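Local coordinates for catalase (Pseudomonas syringae, PDB 1M7S), which decomposes hydrogen peroxide into water and oxygen with a heme cofactor, protecting the cell from the toxic effects of the peroxide, at residues T128-D133 with D160-V165; K145-P148 with D153-S156; A355-N360 with E382-D387. All blocks are in the same frame, centred on the assembly; numbering follows the deposited sequence.

Contact 1. Residues T128-D133 with D160-V165; sequences TFFIRD and DFFSHV
Phe162 meets Phe130 through the far end of its ring. Its CB leaves helix 155-163 toward residues 128-133, and CG stands anti to the carbonyl carbon, beside the backbone N (chi1 -74°), and the ring extends toward Phe130. Along one face the ring is backed by Phe161 CD2, 3.7 Å above its plane. At the leading end CE2 comes within 3.9 Å of Phe130 CB, and CZ is almost as near to the same atom. The rings meet obliquely, with planes at 38° and centroids 5.9 Å apart.

Next along the chain, aliphatic branches meet: Val165 CG1 touches Ile131 CG2 at 4.2 Å and Phe130 O at 4.1 Å. The other branch, CG2, rests over a face of the Phe161 ring, 4.0 Å above its plane. Phenylalanine and branched aliphatic residues suit this place because all four touching residues are buried and the side chains that meet are all apolar.

Phe144, at the end of helix 137-144, sets its ring edge-to-face with both Phe130 and Phe162, and Leu172 of helix 169-176 touches the same two. Beside them Phe129 touches the heme. The contact thus packs the loop that follows barrel strand 117-124 against the end of helix 155-163, between helices 137-144 and 169-176.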
ATOM      1  N   THR A 128       0.100  26.036 -24.553  1.00  7.75           N
ATOM      2  CA  THR A 128       0.114  24.898 -25.463  1.00  7.62           C
ATOM      3  C   THR A 128       0.963  23.799 -24.784  1.00  9.02           C
ATOM      4  O   THR A 128       1.742  24.121 -23.895  1.00  8.66           O
ATOM      5  CB  THR A 128       0.717  25.224 -26.839  1.00  8.06           C
ATOM      6  OG1 THR A 128       1.970  25.916 -26.773  1.00  8.12           O
ATOM      7  CG2 THR A 128      -0.304  26.113 -27.572  1.00  9.21           C
ATOM      8  N   PHE A 129       0.876  22.597 -25.325  1.00  8.68           N
ATOM      9  CA  PHE A 129       1.657  21.478 -24.772  1.00  8.10           C
ATOM     10  C   PHE A 129       2.529  20.872 -25.861  1.00  6.71           C
ATOM     11  O   PHE A 129       2.449  21.295 -27.032  1.00 10.53           O
ATOM     12  CB  PHE A 129       0.680  20.438 -24.216  1.00  9.77           C
ATOM     13  CG  PHE A 129       1.361  19.613 -23.152  1.00 13.85           C
ATOM     14  CD1 PHE A 129       1.513  18.238 -23.313  1.00 14.98           C
ATOM     15  CD2 PHE A 129       1.836  20.227 -22.006  1.00 14.97           C
ATOM     16  CE1 PHE A 129       2.134  17.517 -22.319  1.00 14.45           C
ATOM     17  CE2 PHE A 129       2.470  19.498 -21.015  1.00 17.50           C
ATOM     18  CZ  PHE A 129       2.625  18.131 -21.186  1.00 16.65           C
ATOM     19  N   PHE A 130       3.460  20.007 -25.505  1.00  6.81           N
ATOM     20  CA  PHE A 130       4.387  19.453 -26.477  1.00  6.50           C
ATOM     21  C   PHE A 130       3.752  18.375 -27.324  1.00  9.60           C
ATOM     22  O   PHE A 130       4.300  18.118 -28.416  1.00 11.03           O
ATOM     23  CB  PHE A 130       5.600  18.862 -25.741  1.00  8.83           C
ATOM     24  CG  PHE A 130       6.192  19.816 -24.725  1.00  6.08           C
ATOM     25  CD1 PHE A 130       5.827  19.766 -23.387  1.00  9.68           C
ATOM     26  CD2 PHE A 130       7.209  20.666 -25.112  1.00  9.10           C
ATOM     27  CE1 PHE A 130       6.407  20.630 -22.467  1.00 10.67           C
ATOM     28  CE2 PHE A 130       7.816  21.518 -24.204  1.00  7.52           C
ATOM     29  CZ  PHE A 130       7.405  21.515 -22.882  1.00 11.78           C
ATOM     30  N   ILE A 131       2.759  17.657 -26.772  1.00  7.24           N
ATOM     31  CA  ILE A 131       2.228  16.542 -27.567  1.00  7.53           C
ATOM     32  C   ILE A 131       0.711  16.680 -27.706  1.00  7.43           C
ATOM     33  O   ILE A 131       0.198  17.544 -26.999  1.00  9.97           O
ATOM     34  CB  ILE A 131       2.538  15.181 -26.907  1.00  6.06           C
ATOM     35  CG1 ILE A 131       2.101  15.201 -25.451  1.00  7.27           C
ATOM     36  CG2 ILE A 131       4.012  14.846 -27.098  1.00  7.45           C
ATOM     37  CD1 ILE A 131       2.151  13.831 -24.739  1.00  6.24           C
ATOM     38  N   ARG A 132       0.086  15.912 -28.611  1.00  7.52           N
ATOM     39  CA  ARG A 132      -1.362  16.138 -28.744  1.00  7.99           C
ATOM     40  C   ARG A 132      -2.207  14.924 -28.467  1.00  9.36           C
ATOM     41  O   ARG A 132      -3.426  14.995 -28.753  1.00  9.12           O
ATOM     42  CB  ARG A 132      -1.606  16.674 -30.182  1.00  8.16           C
ATOM     43  CG  ARG A 132      -1.066  15.734 -31.249  1.00  8.26           C
ATOM     44  CD  ARG A 132      -1.504  16.152 -32.631  1.00 10.37           C
ATOM     45  NE  ARG A 132      -1.194  17.497 -33.086  1.00  9.76           N
ATOM     46  CZ  ARG A 132      -0.383  17.709 -34.128  1.00 10.78           C
ATOM     47  NH1 ARG A 132      -0.234  18.958 -34.562  1.00  9.65           N
ATOM     48  NH2 ARG A 132       0.272  16.670 -34.684  1.00  8.24           N
ATOM     49  N   ASP A 133      -1.574  13.801 -28.048  1.00  6.83           N
ATOM     50  CA  ASP A 133      -2.370  12.609 -27.763  1.00  9.01           C
ATOM     51  C   ASP A 133      -1.827  12.025 -26.477  1.00  6.89           C
ATOM     52  O   ASP A 133      -0.610  11.875 -26.397  1.00  8.49           O
ATOM     53  CB  ASP A 133      -2.363  11.603 -28.937  1.00  7.97           C
ATOM     54  CG  ASP A 133      -3.327  10.455 -28.766  1.00 12.65           C
ATOM     55  OD1 ASP A 133      -3.335   9.824 -27.667  1.00 12.10           O
ATOM     56  OD2 ASP A 133      -4.125  10.081 -29.698  1.00 11.52           O
ATOM     57  N   ASP A 160      16.133  12.938 -28.995  1.00  9.38           N
ATOM     58  CA  ASP A 160      15.916  11.709 -29.758  1.00 10.18           C
ATOM     59  C   ASP A 160      14.397  11.535 -29.876  1.00 10.47           C
ATOM     60  O   ASP A 160      13.812  11.402 -30.975  1.00 10.25           O
ATOM     61  CB  ASP A 160      16.552  10.547 -28.967  1.00  8.79           C
ATOM     62  CG  ASP A 160      16.241   9.162 -29.485  1.00 12.06           C
ATOM     63  OD1 ASP A 160      15.944   9.059 -30.689  1.00 11.84           O
ATOM     64  OD2 ASP A 160      16.311   8.184 -28.703  1.00 10.65           O
ATOM     65  N   PHE A 161      13.653  11.694 -28.769  1.00  7.18           N
ATOM     66  CA  PHE A 161      12.180  11.575 -28.806  1.00  7.30           C
ATOM     67  C   PHE A 161      11.542  12.637 -29.685  1.00  6.19           C
ATOM     68  O   PHE A 161      10.821  12.335 -30.661  1.00  8.23           O
ATOM     69  CB  PHE A 161      11.614  11.678 -27.364  1.00  7.33           C
ATOM     70  CG  PHE A 161      10.110  11.637 -27.260  1.00  6.44           C
ATOM     71  CD1 PHE A 161       9.340  10.514 -27.499  1.00  5.79           C
ATOM     72  CD2 PHE A 161       9.466  12.827 -26.972  1.00  6.10           C
ATOM     73  CE1 PHE A 161       7.953  10.533 -27.397  1.00  6.90           C
ATOM     74  CE2 PHE A 161       8.076  12.866 -26.873  1.00  5.53           C
ATOM     75  CZ  PHE A 161       7.338  11.735 -27.077  1.00  5.32           C
ATOM     76  N   PHE A 162      11.843  13.907 -29.388  1.00  7.43           N
ATOM     77  CA  PHE A 162      11.185  15.024 -30.064  1.00  7.13           C
ATOM     78  C   PHE A 162      11.565  15.197 -31.531  1.00  8.40           C
ATOM     79  O   PHE A 162      10.774  15.767 -32.299  1.00  6.92           O
ATOM     80  CB  PHE A 162      11.404  16.343 -29.311  1.00  6.73           C
ATOM     81  CG  PHE A 162      10.581  16.459 -28.049  1.00  8.03           C
ATOM     82  CD1 PHE A 162      11.141  16.753 -26.828  1.00 10.50           C
ATOM     83  CD2 PHE A 162       9.205  16.317 -28.138  1.00 11.46           C
ATOM     84  CE1 PHE A 162      10.339  16.917 -25.673  1.00  9.84           C
ATOM     85  CE2 PHE A 162       8.410  16.454 -27.011  1.00  9.00           C
ATOM     86  CZ  PHE A 162       8.976  16.750 -25.800  1.00  8.64           C
ATOM     87  N   SER A 163      12.664  14.594 -31.983  1.00  8.58           N
ATOM     88  CA  SER A 163      12.970  14.502 -33.417  1.00  8.59           C
ATOM     89  C   SER A 163      11.903  13.721 -34.180  1.00  9.91           C
ATOM     90  O   SER A 163      11.732  13.961 -35.391  1.00 11.67           O
ATOM     91  CB  SER A 163      14.358  13.882 -33.656  1.00  9.07           C
ATOM     92  OG  SER A 163      14.392  12.490 -33.407  1.00  9.96           O
ATOM     93  N   HIS A 164      11.060  12.878 -33.561  1.00  7.48           N
ATOM     94  CA  HIS A 164       9.935  12.240 -34.199  1.00  9.46           C
ATOM     95  C   HIS A 164       8.627  12.991 -33.958  1.00  8.91           C
ATOM     96  O   HIS A 164       7.540  12.513 -34.292  1.00  9.88           O
ATOM     97  CB  HIS A 164       9.739  10.823 -33.583  1.00 10.69           C
ATOM     98  CG  HIS A 164      10.983   9.979 -33.631  1.00 11.16           C
ATOM     99  ND1 HIS A 164      11.983  10.160 -32.695  1.00 10.84           N
ATOM    100  CD2 HIS A 164      11.404   8.996 -34.478  1.00 10.42           C
ATOM    101  CE1 HIS A 164      12.987   9.325 -32.948  1.00 10.01           C
ATOM    102  NE2 HIS A 164      12.639   8.624 -34.011  1.00  9.99           N
ATOM    103  N   VAL A 165       8.681  14.163 -33.300  1.00  8.78           N
ATOM    104  CA  VAL A 165       7.495  14.894 -32.855  1.00  8.98           C
ATOM    105  C   VAL A 165       7.526  16.366 -33.242  1.00  8.34           C
ATOM    106  O   VAL A 165       7.734  17.295 -32.466  1.00  7.63           O
ATOM    107  CB  VAL A 165       7.406  14.764 -31.304  1.00 10.47           C
ATOM    108  CG1 VAL A 165       6.066  15.338 -30.786  1.00  9.18           C
ATOM    109  CG2 VAL A 165       7.495  13.320 -30.808  1.00 10.50           C
TER

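Contact 2. Residues K145-P148 with D153-S156; sequences KPDP and DNDS
Asn154 gives the one direct hydrogen bond between residues 145-148 and 153-156: ND2 donates to Asp147 OD2 at 3.1 Å, nearly straight at 166°. The carboxylate and amide planes are only 17° apart, and the donor uses the anti lone pair of OD2, pointing away from the other oxygen. Both CG atoms lie anti to their backbone nitrogens, and the two side chains run side by side, pointing the same way. The same OD2 also forms a salt bridge with Arg149.

Capping occupies the other end of the amide. Asn154 is the N-cap of the helix, and its OD1 accepts from Ser156 N at 3.3 Å and from Ser156 OG at 2.6 Å, both from one face. Asparagine suits the position because one amide can accept from the helix start and donate to the aspartate.

A water lies 2.9 Å from both Lys145 O and Asn154 O and can donate to either, though it has more acceptors in reach than protons. Van der Waals contact is slight: Pro146 CG lies 3.7 Å from Asp153 OD1, an oxygen that is also hydrogen-bonded to His94 NE2.

Tyr234 of a neighbouring subunit bonds the other oxygen of Asp153. The contact closes the short connection from helix 137-144 into the first turn of helix 155-163.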
ATOM      1  N   LYS A 145      12.548  13.435 -18.288  1.00  4.53           N
ATOM      2  CA  LYS A 145      13.082  13.216 -16.947  1.00  6.47           C
ATOM      3  C   LYS A 145      14.583  12.865 -17.022  1.00  7.92           C
ATOM      4  O   LYS A 145      15.034  12.511 -18.099  1.00  8.89           O
ATOM      5  CB  LYS A 145      12.385  11.981 -16.361  1.00  6.44           C
ATOM      6  CG  LYS A 145      10.919  12.150 -15.932  1.00  8.82           C
ATOM      7  CD  LYS A 145      10.911  12.641 -14.484  1.00  9.97           C
ATOM      8  CE  LYS A 145       9.407  12.713 -14.084  1.00 12.63           C
ATOM      9  NZ  LYS A 145       9.377  13.175 -12.673  1.00 12.94           N
ATOM     10  N   PRO A 146      15.287  12.896 -15.913  1.00  8.14           N
ATOM     11  CA  PRO A 146      16.679  12.504 -15.817  1.00  7.50           C
ATOM     12  C   PRO A 146      16.875  11.101 -16.364  1.00  7.59           C
ATOM     13  O   PRO A 146      16.003  10.230 -16.374  1.00  7.05           O
ATOM     14  CB  PRO A 146      17.034  12.541 -14.298  1.00  8.67           C
ATOM     15  CG  PRO A 146      16.016  13.554 -13.806  1.00  8.65           C
ATOM     16  CD  PRO A 146      14.750  13.444 -14.648  1.00  7.71           C
ATOM     17  N   ASP A 147      18.079  10.844 -16.857  1.00  7.55           N
ATOM     18  CA  ASP A 147      18.413   9.517 -17.447  1.00  6.74           C
ATOM     19  C   ASP A 147      18.146   8.442 -16.391  1.00  7.05           C
ATOM     20  O   ASP A 147      18.585   8.576 -15.259  1.00  7.49           O
ATOM     21  CB  ASP A 147      19.907   9.607 -17.730  1.00  5.02           C
ATOM     22  CG  ASP A 147      20.448   8.477 -18.599  1.00  8.58           C
ATOM     23  OD1 ASP A 147      20.213   7.303 -18.271  1.00  8.51           O
ATOM     24  OD2 ASP A 147      21.135   8.825 -19.576  1.00 10.88           O
ATOM     25  N   PRO A 148      17.539   7.336 -16.767  1.00  6.74           N
ATOM     26  CA  PRO A 148      17.174   6.247 -15.868  1.00  6.99           C
ATOM     27  C   PRO A 148      18.380   5.493 -15.326  1.00  6.89           C
ATOM     28  O   PRO A 148      18.254   4.728 -14.347  1.00  6.98           O
ATOM     29  CB  PRO A 148      16.260   5.267 -16.638  1.00  8.28           C
ATOM     30  CG  PRO A 148      16.535   5.700 -18.068  1.00  7.29           C
ATOM     31  CD  PRO A 148      16.934   7.147 -18.077  1.00  7.46           C
ATOM     32  N   ASP A 153      20.416  14.836 -15.546  1.00 10.12           N
ATOM     33  CA  ASP A 153      19.777  15.411 -16.738  1.00 12.31           C
ATOM     34  C   ASP A 153      20.637  15.017 -17.944  1.00 13.20           C
ATOM     35  O   ASP A 153      21.858  14.951 -17.888  1.00 13.50           O
ATOM     36  CB  ASP A 153      19.640  16.914 -16.548  1.00 15.77           C
ATOM     37  CG  ASP A 153      18.662  17.284 -15.455  1.00 17.66           C
ATOM     38  OD1 ASP A 153      17.674  16.587 -15.173  1.00 18.52           O
ATOM     39  OD2 ASP A 153      18.823  18.343 -14.784  1.00 24.28           O
ATOM     40  N   ASN A 154      20.008  14.712 -19.065  1.00 11.51           N
ATOM     41  CA  ASN A 154      20.718  14.274 -20.276  1.00 10.20           C
ATOM     42  C   ASN A 154      19.789  14.646 -21.422  1.00 10.01           C
ATOM     43  O   ASN A 154      18.911  13.875 -21.809  1.00  7.69           O
ATOM     44  CB  ASN A 154      20.957  12.763 -20.258  1.00  9.91           C
ATOM     45  CG  ASN A 154      21.635  12.286 -21.544  1.00 13.16           C
ATOM     46  OD1 ASN A 154      21.850  13.083 -22.470  1.00 12.83           O
ATOM     47  ND2 ASN A 154      21.948  10.982 -21.614  1.00 13.47           N
ATOM     48  N   ASP A 155      19.946  15.884 -21.933  1.00  9.58           N
ATOM     49  CA  ASP A 155      19.001  16.344 -22.944  1.00 11.31           C
ATOM     50  C   ASP A 155      19.125  15.691 -24.302  1.00  9.52           C
ATOM     51  O   ASP A 155      18.100  15.726 -25.017  1.00  7.76           O
ATOM     52  CB  ASP A 155      19.025  17.859 -23.059  1.00 11.97           C
ATOM     53  CG  ASP A 155      18.813  18.616 -21.768  1.00 15.90           C
ATOM     54  OD1 ASP A 155      18.308  18.128 -20.721  1.00 15.66           O
ATOM     55  OD2 ASP A 155      19.199  19.827 -21.778  1.00 17.47           O
ATOM     56  N   SER A 156      20.126  14.854 -24.588  1.00  8.87           N
ATOM     57  CA  SER A 156      20.096  14.082 -25.819  1.00  8.19           C
ATOM     58  C   SER A 156      18.863  13.198 -25.863  1.00  9.97           C
ATOM     59  O   SER A 156      18.464  12.821 -26.987  1.00 10.35           O
ATOM     60  CB  SER A 156      21.446  13.326 -25.939  1.00  9.94           C
ATOM     61  OG  SER A 156      21.480  12.315 -24.926  1.00 10.35           O
TER
HETATM   62  O   HOH W   1      17.455  12.643 -19.642  1.00  9.79           O

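Contact 3. Residues A355-N360 with E382-D387; sequences AVNNGN and EPRPAD
Asn357 OD1 receives the shortest polar bond between residues 355-360 and 382-387, from Arg384 NE at 2.9 Å with an angle of 154° at the hydrogen. The oxygen lies in the guanidinium plane, at its edge, whereas NE stands 50° out of the amide's carbonyl plane. The two flat groups are turned 59° against each other. An extended chain from CG to NE lets Arg384 span the distance, its CG passing 3.7 Å from Asn357 ND2. Over one face of the guanidinium lies Asn358 O, 3.5 Å above the plane and toward the rim.

Water and backbone carbonyls provide further partners. One water accepts from Arg384 NH2 at 3.0 Å; another joins Asn357 ND2 to Pro383 O, accepting from the amide at 3.0 Å. NH2 also bonds Val374 O. Arginine suits a partly exposed site here, since its several N-H groups can serve carbonyls and water together. Asn358 OD1 accepts from Asn360 N at 2.9 Å, an Asx turn within residues 358-360.

Thr3, Thr5 and Asp7 of a neighbouring subunit bond the asparagine side chains or backbone. Within the tetramer, the contact joins two parts of one long irregular connection, which runs between helix 323-339 and strand 401-402.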
ATOM      1  N   ALA A 355     -23.024  18.114  -0.103  1.00 19.40           N
ATOM      2  CA  ALA A 355     -23.181  16.739   0.363  1.00 19.24           C
ATOM      3  C   ALA A 355     -22.734  15.689  -0.624  1.00 18.71           C
ATOM      4  O   ALA A 355     -22.744  15.973  -1.827  1.00 19.90           O
ATOM      5  CB  ALA A 355     -24.687  16.553   0.663  1.00 19.66           C
ATOM      6  N   VAL A 356     -22.197  14.578  -0.148  1.00 18.12           N
ATOM      7  CA  VAL A 356     -21.829  13.433  -0.987  1.00 16.48           C
ATOM      8  C   VAL A 356     -22.784  12.305  -0.613  1.00 17.49           C
ATOM      9  O   VAL A 356     -22.936  11.916   0.562  1.00 19.14           O
ATOM     10  CB  VAL A 356     -20.368  12.985  -0.746  1.00 18.34           C
ATOM     11  CG1 VAL A 356     -20.015  11.679  -1.414  1.00 16.24           C
ATOM     12  CG2 VAL A 356     -19.451  14.147  -1.165  1.00 16.10           C
ATOM     13  N   ASN A 357     -23.467  11.746  -1.580  1.00 16.55           N
ATOM     14  CA  ASN A 357     -24.484  10.719  -1.356  1.00 17.82           C
ATOM     15  C   ASN A 357     -24.413   9.663  -2.432  1.00 16.37           C
ATOM     16  O   ASN A 357     -24.908   9.786  -3.545  1.00 16.74           O
ATOM     17  CB  ASN A 357     -25.854  11.432  -1.416  1.00 19.55           C
ATOM     18  CG  ASN A 357     -27.008  10.492  -1.141  1.00 23.64           C
ATOM     19  OD1 ASN A 357     -26.848   9.518  -0.407  1.00 23.67           O
ATOM     20  ND2 ASN A 357     -28.161  10.795  -1.741  1.00 23.47           N
ATOM     21  N   ASN A 358     -23.787   8.533  -2.099  1.00 16.02           N
ATOM     22  CA  ASN A 358     -23.658   7.448  -3.042  1.00 15.73           C
ATOM     23  C   ASN A 358     -23.396   6.158  -2.299  1.00 15.41           C
ATOM     24  O   ASN A 358     -23.349   6.138  -1.071  1.00 17.21           O
ATOM     25  CB  ASN A 358     -22.625   7.769  -4.149  1.00 13.53           C
ATOM     26  CG  ASN A 358     -21.217   8.051  -3.663  1.00 13.63           C
ATOM     27  OD1 ASN A 358     -20.720   7.265  -2.868  1.00 11.62           O
ATOM     28  ND2 ASN A 358     -20.584   9.130  -4.123  1.00 13.18           N
ATOM     29  N   GLY A 359     -23.216   5.093  -3.046  1.00 14.88           N
ATOM     30  CA  GLY A 359     -22.912   3.784  -2.545  1.00 16.20           C
ATOM     31  C   GLY A 359     -21.422   3.436  -2.576  1.00 16.12           C
ATOM     32  O   GLY A 359     -21.138   2.239  -2.433  1.00 17.24           O
ATOM     33  N   ASN A 360     -20.526   4.409  -2.745  1.00 14.35           N
ATOM     34  CA  ASN A 360     -19.093   4.041  -2.757  1.00 13.76           C
ATOM     35  C   ASN A 360     -18.725   3.694  -1.314  1.00 13.31           C
ATOM     36  O   ASN A 360     -19.093   4.477  -0.431  1.00 16.25           O
ATOM     37  CB  ASN A 360     -18.214   5.140  -3.325  1.00 14.19           C
ATOM     38  CG  ASN A 360     -18.496   5.445  -4.785  1.00 14.57           C
ATOM     39  OD1 ASN A 360     -18.860   4.553  -5.549  1.00 15.95           O
ATOM     40  ND2 ASN A 360     -18.344   6.680  -5.239  1.00 16.23           N
ATOM     41  N   GLU A 382     -34.511   3.050   0.335  1.00 27.53           N
ATOM     42  CA  GLU A 382     -33.750   4.287   0.594  1.00 28.18           C
ATOM     43  C   GLU A 382     -33.177   4.743  -0.743  1.00 28.47           C
ATOM     44  O   GLU A 382     -32.052   4.425  -1.116  1.00 27.83           O
ATOM     45  CB  GLU A 382     -32.648   4.028   1.617  1.00 30.42           C
ATOM     46  CG  GLU A 382     -33.068   3.922   3.081  1.00 33.41           C
ATOM     47  CD  GLU A 382     -31.889   3.665   4.005  1.00 37.14           C
ATOM     48  OE1 GLU A 382     -30.767   4.021   3.557  1.00 38.59           O
ATOM     49  OE2 GLU A 382     -31.985   3.143   5.141  1.00 37.75           O
ATOM     50  N   PRO A 383     -34.041   5.334  -1.553  1.00 27.30           N
ATOM     51  CA  PRO A 383     -33.699   5.713  -2.909  1.00 26.68           C
ATOM     52  C   PRO A 383     -32.696   6.852  -2.957  1.00 24.82           C
ATOM     53  O   PRO A 383     -32.746   7.784  -2.146  1.00 24.29           O
ATOM     54  CB  PRO A 383     -34.999   6.136  -3.620  1.00 25.90           C
ATOM     55  CG  PRO A 383     -36.000   6.190  -2.494  1.00 27.32           C
ATOM     56  CD  PRO A 383     -35.429   5.636  -1.217  1.00 26.79           C
ATOM     57  N   ARG A 384     -31.927   6.865  -4.037  1.00 24.14           N
ATOM     58  CA  ARG A 384     -30.996   7.918  -4.398  1.00 24.36           C
ATOM     59  C   ARG A 384     -31.175   8.267  -5.890  1.00 24.54           C
ATOM     60  O   ARG A 384     -30.456   7.828  -6.791  1.00 24.16           O
ATOM     61  CB  ARG A 384     -29.550   7.459  -4.210  1.00 25.97           C
ATOM     62  CG  ARG A 384     -29.029   7.351  -2.799  1.00 27.33           C
ATOM     63  CD  ARG A 384     -27.534   7.004  -2.771  1.00 28.72           C
ATOM     64  NE  ARG A 384     -27.094   6.796  -1.384  1.00 29.95           N
ATOM     65  CZ  ARG A 384     -27.020   5.591  -0.819  1.00 31.24           C
ATOM     66  NH1 ARG A 384     -27.315   4.496  -1.518  1.00 31.46           N
ATOM     67  NH2 ARG A 384     -26.651   5.439   0.443  1.00 30.94           N
ATOM     68  N   PRO A 385     -32.230   8.987  -6.188  1.00 24.70           N
ATOM     69  CA  PRO A 385     -32.566   9.397  -7.553  1.00 24.09           C
ATOM     70  C   PRO A 385     -31.458  10.238  -8.179  1.00 24.24           C
ATOM     71  O   PRO A 385     -30.784  11.038  -7.523  1.00 22.12           O
ATOM     72  CB  PRO A 385     -33.827  10.272  -7.481  1.00 24.15           C
ATOM     73  CG  PRO A 385     -33.838  10.664  -6.024  1.00 25.54           C
ATOM     74  CD  PRO A 385     -33.182   9.553  -5.225  1.00 24.95           C
ATOM     75  N   ALA A 386     -31.347  10.035  -9.492  1.00 24.84           N
ATOM     76  CA  ALA A 386     -30.439  10.830 -10.316  1.00 25.16           C
ATOM     77  C   ALA A 386     -31.121  12.147 -10.645  1.00 24.69           C
ATOM     78  O   ALA A 386     -32.313  12.317 -10.360  1.00 24.67           O
ATOM     79  CB  ALA A 386     -30.113  10.047 -11.591  1.00 25.04           C
ATOM     80  N   ASP A 387     -30.401  13.094 -11.218  1.00 26.23           N
ATOM     81  CA  ASP A 387     -31.027  14.363 -11.591  1.00 28.63           C
ATOM     82  C   ASP A 387     -31.001  14.393 -13.113  1.00 28.81           C
ATOM     83  O   ASP A 387     -29.933  14.622 -13.690  1.00 25.95           O
ATOM     84  CB  ASP A 387     -30.372  15.591 -10.987  1.00 30.15           C
ATOM     85  CG  ASP A 387     -31.003  16.887 -11.461  1.00 32.31           C
ATOM     86  OD1 ASP A 387     -32.012  16.883 -12.185  1.00 31.99           O
ATOM     87  OD2 ASP A 387     -30.490  17.979 -11.111  1.00 35.17           O
TER
HETATM   88  O   HOH W   2     -24.939   7.578   1.666  1.00 34.84           O
HETATM   89  O   HOH W   3     -30.653   9.547  -0.664  1.00 39.78           O

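Contact 1 is core and the other two lie farther out: contact 2 is partly buried and contact 3 is a surface contact. Contacts 1 and 2 both use helix 155-163, one at its end and one at its start, and contact 2 is nested within the chain closed by contact 1; their centres are 16 Å apart. Contact 3 comes later in the chain, its centre about 43 Å from that of contact 1, and joins two parts of a single loop. The chemistry follows this order, from apolar side chains near the heme, through capping and a carboxylate-amide bond, to an arginine-amide pair with water. All three contacts have neighbouring subunits close by.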